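Local atomic coordinates of laminin subunit ALPHA-1 (Mus musculus, PDB entry 2JD4), a protein that forms the paired LG4-5 domains of the laminin alpha1 chain, a basement membrane protein, and probably helps to anchor laminin-111 to cell surfaces. Residues 226-234 with 276-284; 49-60 with 161-172. The protein carries 4 engineered substitutions. One frame throughout, in Å; residues are numbered along the deposited sequence.

Interaction 1: 226-234 with 276-284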
loop_
_atom_site.group_PDB
_atom_site.type_symbol
_atom_site.label_atom_id
_atom_site.label_comp_id
_atom_site.label_asym_id
_atom_site.label_seq_id
_atom_site.Cartn_x
_atom_site.Cartn_y
_atom_site.Cartn_z
ATOM N N LEU A 226 -9.659 -8.053 8.171
ATOM C CA LEU A 226 -9.585 -7.214 6.987
ATOM C C LEU A 226 -10.930 -6.566 6.722
ATOM O O LEU A 226 -11.935 -6.944 7.315
ATOM C CB LEU A 226 -9.176 -8.053 5.771
ATOM C CG LEU A 226 -10.104 -9.178 5.287
ATOM C CD1 LEU A 226 -11.304 -8.614 4.521
ATOM C CD2 LEU A 226 -9.321 -10.102 4.377
ATOM N N GLU A 227 -10.932 -5.579 5.832
ATOM C CA GLU A 227 -12.154 -4.896 5.433
ATOM C C GLU A 227 -12.210 -5.021 3.921
ATOM O O GLU A 227 -11.177 -4.943 3.251
ATOM C CB GLU A 227 -12.114 -3.418 5.812
ATOM C CG GLU A 227 -12.069 -3.144 7.298
ATOM C CD GLU A 227 -11.975 -1.662 7.597
ATOM O OE1 GLU A 227 -12.833 -0.904 7.098
ATOM O OE2 GLU A 227 -11.046 -1.254 8.325
ATOM N N PHE A 228 -13.405 -5.221 3.377
ATOM C CA PHE A 228 -13.536 -5.352 1.936
ATOM C C PHE A 228 -14.806 -4.683 1.426
ATOM O O PHE A 228 -15.766 -4.510 2.170
ATOM C CB PHE A 228 -13.544 -6.840 1.547
ATOM C CG PHE A 228 -14.827 -7.561 1.901
ATOM C CD1 PHE A 228 -15.932 -7.508 1.052
ATOM C CD2 PHE A 228 -14.927 -8.292 3.083
ATOM C CE1 PHE A 228 -17.119 -8.173 1.376
ATOM C CE2 PHE A 228 -16.111 -8.962 3.419
ATOM C CZ PHE A 228 -17.209 -8.901 2.562
ATOM N N ARG A 229 -14.795 -4.310 0.150
ATOM C CA ARG A 229 -15.947 -3.704 -0.503
ATOM C C ARG A 229 -15.958 -4.308 -1.896
ATOM O O ARG A 229 -14.905 -4.474 -2.518
ATOM C CB ARG A 229 -15.823 -2.174 -0.596
ATOM C CG ARG A 229 -14.754 -1.661 -1.561
ATOM C CD ARG A 229 -14.897 -0.155 -1.806
ATOM N NE ARG A 229 -16.104 0.183 -2.564
ATOM C CZ ARG A 229 -16.267 -0.047 -3.863
ATOM N NH1 ARG A 229 -15.298 -0.616 -4.563
ATOM N NH2 ARG A 229 -17.400 0.289 -4.463
ATOM N N THR A 230 -17.139 -4.653 -2.389
ATOM C CA THR A 230 -17.231 -5.260 -3.708
ATOM C C THR A 230 -18.638 -5.164 -4.278
ATOM O O THR A 230 -19.603 -4.988 -3.538
ATOM C CB THR A 230 -16.824 -6.761 -3.642
ATOM O OG1 THR A 230 -16.892 -7.348 -4.949
ATOM C CG2 THR A 230 -17.745 -7.517 -2.701
ATOM N N THR A 231 -18.734 -5.263 -5.599
ATOM C CA THR A 231 -20.016 -5.239 -6.290
ATOM C C THR A 231 -20.162 -6.534 -7.095
ATOM O O THR A 231 -20.871 -6.576 -8.104
ATOM C CB THR A 231 -20.136 -4.039 -7.255
ATOM O OG1 THR A 231 -19.098 -4.101 -8.244
ATOM C CG2 THR A 231 -20.034 -2.737 -6.483
ATOM N N SER A 232 -19.474 -7.581 -6.639
ATOM C CA SER A 232 -19.507 -8.898 -7.280
ATOM C C SER A 232 -19.884 -9.960 -6.248
ATOM O O SER A 232 -19.567 -9.829 -5.062
ATOM C CB SER A 232 -18.144 -9.230 -7.892
ATOM O OG SER A 232 -18.131 -10.547 -8.426
ATOM N N LYS A 233 -20.548 -11.019 -6.701
ATOM C CA LYS A 233 -20.994 -12.076 -5.798
ATOM C C LYS A 233 -19.997 -13.206 -5.563
ATOM O O LYS A 233 -20.190 -14.015 -4.660
ATOM C CB LYS A 233 -22.319 -12.660 -6.301
ATOM C CG LYS A 233 -23.357 -11.597 -6.654
ATOM C CD LYS A 233 -24.688 -12.209 -7.056
ATOM C CE LYS A 233 -25.431 -12.735 -5.846
ATOM N NZ LYS A 233 -25.778 -11.627 -4.915
ATOM N N ASN A 234 -18.938 -13.269 -6.366
ATOM C CA ASN A 234 -17.946 -14.326 -6.193
ATOM C C ASN A 234 -16.514 -13.806 -6.267
ATOM O O ASN A 234 -16.172 -13.034 -7.158
ATOM C CB ASN A 234 -18.144 -15.420 -7.249
ATOM C CG ASN A 234 -19.532 -16.023 -7.209
ATOM O OD1 ASN A 234 -20.439 -15.565 -7.901
ATOM N ND2 ASN A 234 -19.709 -17.044 -6.380
ATOM N N ALA A 276 -29.867 -10.818 3.273
ATOM C CA ALA A 276 -30.109 -10.561 1.858
ATOM C C ALA A 276 -28.943 -11.100 1.038
ATOM O O ALA A 276 -27.786 -10.991 1.445
ATOM C CB ALA A 276 -30.274 -9.066 1.618
ATOM N N ALA A 277 -29.253 -11.677 -0.119
ATOM C CA ALA A 277 -28.236 -12.241 -1.000
ATOM C C ALA A 277 -27.236 -11.198 -1.498
ATOM O O ALA A 277 -26.043 -11.473 -1.609
ATOM C CB ALA A 277 -28.904 -12.926 -2.190
ATOM N N ARG A 278 -27.728 -10.001 -1.795
ATOM C CA ARG A 278 -26.878 -8.925 -2.294
ATOM C C ARG A 278 -26.321 -8.014 -1.200
ATOM O O ARG A 278 -25.669 -7.011 -1.492
ATOM C CB ARG A 278 -27.662 -8.097 -3.315
ATOM C CG ARG A 278 -29.025 -7.640 -2.818
ATOM C CD ARG A 278 -28.924 -6.455 -1.874
ATOM N NE ARG A 278 -30.161 -6.238 -1.130
ATOM C CZ ARG A 278 -31.357 -6.063 -1.686
ATOM N NH1 ARG A 278 -31.490 -6.079 -3.006
ATOM N NH2 ARG A 278 -32.422 -5.872 -0.920
ATOM N N ALA A 279 -26.566 -8.372 0.056
ATOM C CA ALA A 279 -26.105 -7.568 1.184
ATOM C C ALA A 279 -24.620 -7.219 1.146
ATOM O O ALA A 279 -24.242 -6.066 1.369
ATOM C CB ALA A 279 -26.431 -8.277 2.491
ATOM N N LEU A 280 -23.779 -8.207 0.860
ATOM C CA LEU A 280 -22.335 -7.983 0.834
ATOM C C LEU A 280 -21.781 -7.315 -0.424
ATOM O O LEU A 280 -20.677 -6.769 -0.393
ATOM C CB LEU A 280 -21.597 -9.304 1.088
ATOM C CG LEU A 280 -21.833 -9.946 2.461
ATOM C CD1 LEU A 280 -21.006 -11.218 2.585
ATOM C CD2 LEU A 280 -21.458 -8.969 3.564
ATOM N N CYS A 281 -22.524 -7.352 -1.526
ATOM C CA CYS A 281 -22.041 -6.718 -2.749
ATOM C C CYS A 281 -22.704 -5.357 -2.944
ATOM O O CYS A 281 -22.992 -4.941 -4.070
ATOM C CB CYS A 281 -22.284 -7.629 -3.964
ATOM S SG CYS A 281 -24.018 -7.953 -4.422
ATOM N N ASP A 282 -22.922 -4.660 -1.830
ATOM C CA ASP A 282 -23.554 -3.346 -1.852
ATOM C C ASP A 282 -22.577 -2.195 -2.090
ATOM O O ASP A 282 -22.973 -1.028 -2.117
ATOM C CB ASP A 282 -24.345 -3.116 -0.551
ATOM C CG ASP A 282 -23.462 -3.111 0.698
ATOM O OD1 ASP A 282 -22.275 -3.498 0.618
ATOM O OD2 ASP A 282 -23.975 -2.726 1.774
ATOM N N GLY A 283 -21.300 -2.517 -2.265
ATOM C CA GLY A 283 -20.314 -1.476 -2.519
ATOM C C GLY A 283 -19.834 -0.726 -1.290
ATOM O O GLY A 283 -19.037 0.209 -1.394
ATOM N N LYS A 284 -20.317 -1.124 -0.122
ATOM C CA LYS A 284 -19.914 -0.489 1.126
ATOM C C LYS A 284 -18.900 -1.380 1.833
ATOM O O LYS A 284 -18.757 -2.553 1.495
ATOM C CB LYS A 284 -21.140 -0.252 2.007
ATOM C CG LYS A 284 -22.195 0.611 1.317
ATOM C CD LYS A 284 -23.385 0.931 2.213
ATOM C CE LYS A 284 -24.423 1.759 1.446
ATOM N NZ LYS A 284 -25.653 2.061 2.236
HETATM O O HOH W 1 -19.346 -4.065 -0.625
#

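Interaction 2: 49-60 with 161-172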
loop_
_atom_site.group_PDB
_atom_site.type_symbol
_atom_site.label_atom_id
_atom_site.label_comp_id
_atom_site.label_asym_id
_atom_site.label_seq_id
_atom_site.Cartn_x
_atom_site.Cartn_y
_atom_site.Cartn_z
ATOM N N LEU A 49 5.619 20.975 -4.059
ATOM C CA LEU A 49 4.860 19.922 -4.731
ATOM C C LEU A 49 3.491 19.771 -4.086
ATOM O O LEU A 49 3.238 20.336 -3.034
ATOM C CB LEU A 49 5.632 18.598 -4.659
ATOM C CG LEU A 49 6.015 18.040 -3.284
ATOM C CD1 LEU A 49 4.843 17.256 -2.700
ATOM C CD2 LEU A 49 7.230 17.141 -3.417
ATOM N N SER A 50 2.599 19.028 -4.733
ATOM C CA SER A 50 1.263 18.793 -4.185
ATOM C C SER A 50 1.151 17.288 -3.979
ATOM O O SER A 50 1.609 16.509 -4.813
ATOM C CB SER A 50 0.178 19.288 -5.151
ATOM O OG SER A 50 0.249 18.610 -6.394
ATOM N N ILE A 51 0.549 16.880 -2.868
ATOM C CA ILE A 51 0.433 15.465 -2.567
ATOM C C ILE A 51 -0.921 15.093 -1.979
ATOM O O ILE A 51 -1.576 15.903 -1.327
ATOM C CB ILE A 51 1.569 15.049 -1.601
ATOM C CG1 ILE A 51 1.612 13.527 -1.439
ATOM C CG2 ILE A 51 1.378 15.742 -0.260
ATOM C CD1 ILE A 51 2.893 13.030 -0.784
ATOM N N ARG A 52 -1.341 13.861 -2.244
ATOM C CA ARG A 52 -2.612 13.332 -1.758
ATOM C C ARG A 52 -2.352 11.883 -1.346
ATOM O O ARG A 52 -1.891 11.080 -2.161
ATOM C CB ARG A 52 -3.658 13.376 -2.868
ATOM C CG ARG A 52 -4.983 12.786 -2.469
ATOM C CD ARG A 52 -5.406 11.764 -3.499
ATOM N NE ARG A 52 -6.348 12.315 -4.447
ATOM C CZ ARG A 52 -6.732 11.700 -5.557
ATOM N NH1 ARG A 52 -6.245 10.504 -5.869
ATOM N NH2 ARG A 52 -7.614 12.285 -6.347
ATOM N N THR A 53 -2.673 11.539 -0.102
ATOM C CA THR A 53 -2.395 10.189 0.390
ATOM C C THR A 53 -3.189 9.747 1.628
ATOM O O THR A 53 -3.734 10.568 2.363
ATOM C CB THR A 53 -0.894 10.081 0.730
ATOM O OG1 THR A 53 -0.583 8.760 1.179
ATOM C CG2 THR A 53 -0.532 11.088 1.824
ATOM N N PHE A 54 -3.241 8.434 1.847
ATOM C CA PHE A 54 -3.909 7.850 3.012
ATOM C C PHE A 54 -2.839 7.082 3.800
ATOM O O PHE A 54 -3.103 6.570 4.888
ATOM C CB PHE A 54 -4.996 6.842 2.602
ATOM C CG PHE A 54 -6.215 7.459 1.966
ATOM C CD1 PHE A 54 -6.395 7.415 0.585
ATOM C CD2 PHE A 54 -7.205 8.040 2.755
ATOM C CE1 PHE A 54 -7.548 7.935 -0.002
ATOM C CE2 PHE A 54 -8.362 8.563 2.180
ATOM C CZ PHE A 54 -8.535 8.511 0.800
ATOM N N ALA A 55 -1.631 7.015 3.240
ATOM C CA ALA A 55 -0.534 6.263 3.843
ATOM C C ALA A 55 0.080 6.841 5.111
ATOM O O ALA A 55 -0.050 8.023 5.405
ATOM C CB ALA A 55 0.562 6.041 2.802
ATOM N N SER A 56 0.771 5.996 5.860
ATOM C CA SER A 56 1.402 6.464 7.083
ATOM C C SER A 56 2.896 6.714 6.883
ATOM O O SER A 56 3.492 7.501 7.613
ATOM C CB SER A 56 1.187 5.455 8.219
ATOM O OG SER A 56 1.945 4.277 7.999
ATOM N N SER A 57 3.505 6.062 5.894
ATOM C CA SER A 57 4.940 6.242 5.673
ATOM C C SER A 57 5.398 6.065 4.231
ATOM O O SER A 57 4.750 5.369 3.437
ATOM C CB SER A 57 5.723 5.259 6.543
ATOM O OG SER A 57 5.541 3.930 6.077
ATOM N N GLY A 58 6.541 6.676 3.910
ATOM C CA GLY A 58 7.102 6.574 2.573
ATOM C C GLY A 58 8.059 7.696 2.192
ATOM O O GLY A 58 8.006 8.792 2.763
ATOM N N LEU A 59 8.937 7.422 1.228
ATOM C CA LEU A 59 9.902 8.416 0.751
ATOM C C LEU A 59 9.262 9.225 -0.382
ATOM O O LEU A 59 8.744 8.651 -1.334
ATOM C CB LEU A 59 11.183 7.717 0.263
ATOM C CG LEU A 59 12.335 8.611 -0.221
ATOM C CD1 LEU A 59 13.674 7.907 -0.022
ATOM C CD2 LEU A 59 12.129 8.969 -1.690
ATOM N N ILE A 60 9.299 10.553 -0.272
ATOM C CA ILE A 60 8.694 11.424 -1.279
ATOM C C ILE A 60 9.713 11.908 -2.321
ATOM O O ILE A 60 9.421 11.892 -3.523
ATOM C CB ILE A 60 7.979 12.604 -0.598
ATOM C CG1 ILE A 60 6.910 12.059 0.363
ATOM C CG2 ILE A 60 7.362 13.519 -1.656
ATOM C CD1 ILE A 60 6.299 13.092 1.320
ATOM N N ILE A 161 12.908 4.361 6.262
ATOM C CA ILE A 161 11.818 4.781 5.375
ATOM C C ILE A 161 12.348 5.060 3.970
ATOM O O ILE A 161 12.424 6.210 3.528
ATOM C CB ILE A 161 11.091 6.041 5.908
ATOM C CG1 ILE A 161 10.614 5.812 7.347
ATOM C CG2 ILE A 161 9.861 6.352 5.034
ATOM C CD1 ILE A 161 9.674 4.641 7.514
ATOM N N THR A 162 12.713 3.993 3.272
ATOM C CA THR A 162 13.243 4.115 1.925
ATOM C C THR A 162 12.333 3.477 0.876
ATOM O O THR A 162 12.690 3.431 -0.303
ATOM C CB THR A 162 14.648 3.492 1.826
ATOM O OG1 THR A 162 14.606 2.140 2.297
ATOM C CG2 THR A 162 15.647 4.290 2.675
ATOM N N HIS A 163 11.167 2.981 1.301
ATOM C CA HIS A 163 10.211 2.384 0.363
ATOM C C HIS A 163 9.389 3.492 -0.294
ATOM O O HIS A 163 9.341 4.614 0.202
ATOM C CB HIS A 163 9.269 1.387 1.065
ATOM C CG HIS A 163 8.577 1.942 2.271
ATOM N ND1 HIS A 163 9.199 2.062 3.495
ATOM C CD2 HIS A 163 7.322 2.420 2.439
ATOM C CE1 HIS A 163 8.358 2.591 4.365
ATOM N NE2 HIS A 163 7.211 2.818 3.750
ATOM N N SER A 164 8.745 3.166 -1.409
ATOM C CA SER A 164 7.928 4.127 -2.150
ATOM C C SER A 164 6.663 4.575 -1.413
ATOM O O SER A 164 5.942 3.759 -0.840
ATOM C CB SER A 164 7.542 3.524 -3.502
ATOM O OG SER A 164 6.694 4.394 -4.217
ATOM N N ILE A 165 6.399 5.881 -1.433
ATOM C CA ILE A 165 5.220 6.449 -0.776
ATOM C C ILE A 165 3.937 6.118 -1.555
ATOM O O ILE A 165 3.871 6.338 -2.762
ATOM C CB ILE A 165 5.350 8.004 -0.658
ATOM C CG1 ILE A 165 4.121 8.603 0.033
ATOM C CG2 ILE A 165 5.492 8.630 -2.035
ATOM C CD1 ILE A 165 4.124 8.461 1.530
ATOM N N PRO A 166 2.913 5.563 -0.876
ATOM C CA PRO A 166 1.655 5.234 -1.558
ATOM C C PRO A 166 0.854 6.525 -1.658
ATOM O O PRO A 166 0.042 6.824 -0.783
ATOM C CB PRO A 166 0.983 4.231 -0.608
ATOM C CG PRO A 166 2.121 3.705 0.227
ATOM C CD PRO A 166 2.946 4.937 0.457
ATOM N N ALA A 167 1.097 7.300 -2.710
ATOM C CA ALA A 167 0.396 8.567 -2.875
ATOM C C ALA A 167 0.446 9.066 -4.310
ATOM O O ALA A 167 1.251 8.596 -5.114
ATOM C CB ALA A 167 1.017 9.627 -1.953
ATOM N N CYS A 168 -0.416 10.034 -4.601
ATOM C CA CYS A 168 -0.478 10.666 -5.908
ATOM C C CYS A 168 0.279 11.977 -5.776
ATOM O O CYS A 168 0.083 12.718 -4.813
ATOM C CB CYS A 168 -1.926 10.961 -6.299
ATOM S SG CYS A 168 -2.064 11.729 -7.947
ATOM N N ILE A 169 1.149 12.263 -6.734
ATOM C CA ILE A 169 1.914 13.498 -6.697
ATOM C C ILE A 169 1.691 14.279 -7.988
ATOM O O ILE A 169 1.773 13.725 -9.079
ATOM C CB ILE A 169 3.419 13.223 -6.525
ATOM C CG1 ILE A 169 3.667 12.472 -5.214
ATOM C CG2 ILE A 169 4.186 14.541 -6.493
ATOM C CD1 ILE A 169 5.136 12.125 -4.973
ATOM N N GLY A 170 1.387 15.562 -7.850
ATOM C CA GLY A 170 1.159 16.389 -9.014
ATOM C C GLY A 170 2.463 16.986 -9.505
ATOM O O GLY A 170 3.496 16.313 -9.540
ATOM N N GLU A 171 2.419 18.263 -9.863
ATOM C CA GLU A 171 3.598 18.949 -10.364
ATOM C C GLU A 171 4.588 19.247 -9.231
ATOM O O GLU A 171 4.203 19.362 -8.070
ATOM C CB GLU A 171 3.186 20.261 -11.049
ATOM C CG GLU A 171 2.200 20.106 -12.215
ATOM C CD GLU A 171 2.686 19.150 -13.288
ATOM O OE1 GLU A 171 3.912 19.074 -13.516
ATOM O OE2 GLU A 171 1.840 18.477 -13.919
ATOM N N ILE A 172 5.862 19.370 -9.581
ATOM C CA ILE A 172 6.900 19.670 -8.600
ATOM C C ILE A 172 7.866 20.716 -9.150
ATOM O O ILE A 172 8.244 20.685 -10.326
ATOM C CB ILE A 172 7.672 18.386 -8.192
ATOM C CG1 ILE A 172 8.841 18.744 -7.267
ATOM C CG2 ILE A 172 8.144 17.642 -9.432
ATOM C CD1 ILE A 172 9.631 17.534 -6.757
HETATM O O HOH W 2 -2.702 6.401 0.080
#

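Interaction 1: 226-234 with 276-284
At one rim of the second laminin G domain, the end of strand 222-230 is clasped by the loop leading into strand 286-293, with R229 and T230 both bonded to G283. G283 N donates to T230 O at 3.3 Å, a bent bond (137° at the hydrogen) that comes from above the carbonyl plane. The same oxygen takes a CA-H...O contact from C281 CA at 3.1 Å. In return, R229 NE donates to G283 O at 3.2 Å; this oxygen lies at the guanidinium edge but 25° out of its plane. The bend at chi3 (-69°) swings NE toward G283 O, while NH2 forms a salt bridge with D12. G283 has a positive phi, and a CB there would press on the preceding carbonyl oxygen.

Water 1 bridges the two backbones, accepting from T230 N at 2.9 Å and lying 2.7 Å from K284 O, to which it can donate. Turns brace both partners: T230 OG1 accepts from S232 N and is also bonded to R345 O, while D282 OD1 accepts from K284 N and from H286.

At the margin of the contact K233 NZ reaches A277 O at 3.3 Å, a weak bond; on the buried side F228 CZ touches L280 CD2 at 4.4 Å. C281 packs its CB against S232 O, and its SG is joined to C9, which covalently fastens the N-terminal part of the chain to this loop. An ST turn where the strand ends, facing an Asx turn where the next begins, thus forms a connection at the rim of the laminin G beta-sandwich.

Interaction 2: 49-60 with 161-172
T53 OG1 donates to P166 O at 2.8 Å and accepts from A55 N at 2.9 Å, so one hydroxyl both closes an ST turn and ties it to the other segment. It can do so because OG1 stands anti to the T53 backbone N (chi1 -178°), beside the carbonyl carbon. Water 2 adds a second link, accepting from F54 N and donating to P166 O. Further round the turn, S57 OG meets H163 NE2 at 3.1 Å, at the edge of the imidazole and in its plane. L59 N donates to H163 O at 3.0 Å in a bond straight at the hydrogen (167°) and nearly collinear with the carbonyl.

Strands 49-53 and 167-172 run antiparallel at 163°. R52 and C168 form the hydrogen-bonded pair: R52 N to C168 O is 3.2 Å and C168 N to R52 O is 3.0 Å, both in the carbonyl plane. S50 O takes a further bond from G170 N, whereas S50 N is buried without a partner.

Apolar groups fill in around these bonds. T53 CB and A167 CB are only 3.3 Å apart, tighter than usual carbon contact, and I51 CG1 leans on the same methyl. The A55 methyl rests 3.5 Å from P166 CD. At G58, which has no side chain, I165 passes close to the backbone. A valine in place of T53 would probably leave P166 O and A55 N without their hydroxyl mate and free the turn to shift.

Strand 49-53 is flanked on its other side by strand 106-113. Strand 58-64 enters the second sheet between strands 71-77 and 143-146; I60 touches L74 within that sheet, while I169 of the first sheet reaches across to I60 and L146, joining the two layers of the sandwich.

Interaction 2 closes before interaction 1 opens along the chain, and each lies in its own laminin G domain, with no strand in common. Their centres are 30 Å apart and their nearest atoms about 11 Å, so neither touches the other. The first segments nevertheless look equivalent: 49-60 and 226-234 each hold the end of a strand paired with two antiparallel neighbours, followed by a threonine-based ST turn. The second segments differ: 161-172 supplies one neighbouring strand, 276-284 the loop ahead of one. In both domains the threonine hydroxyl bonds a carbonyl just ahead of the adjoining strand, P166 O or R345 O, so the two contacts view similar turns from different neighbours, consistent with a repeated fold.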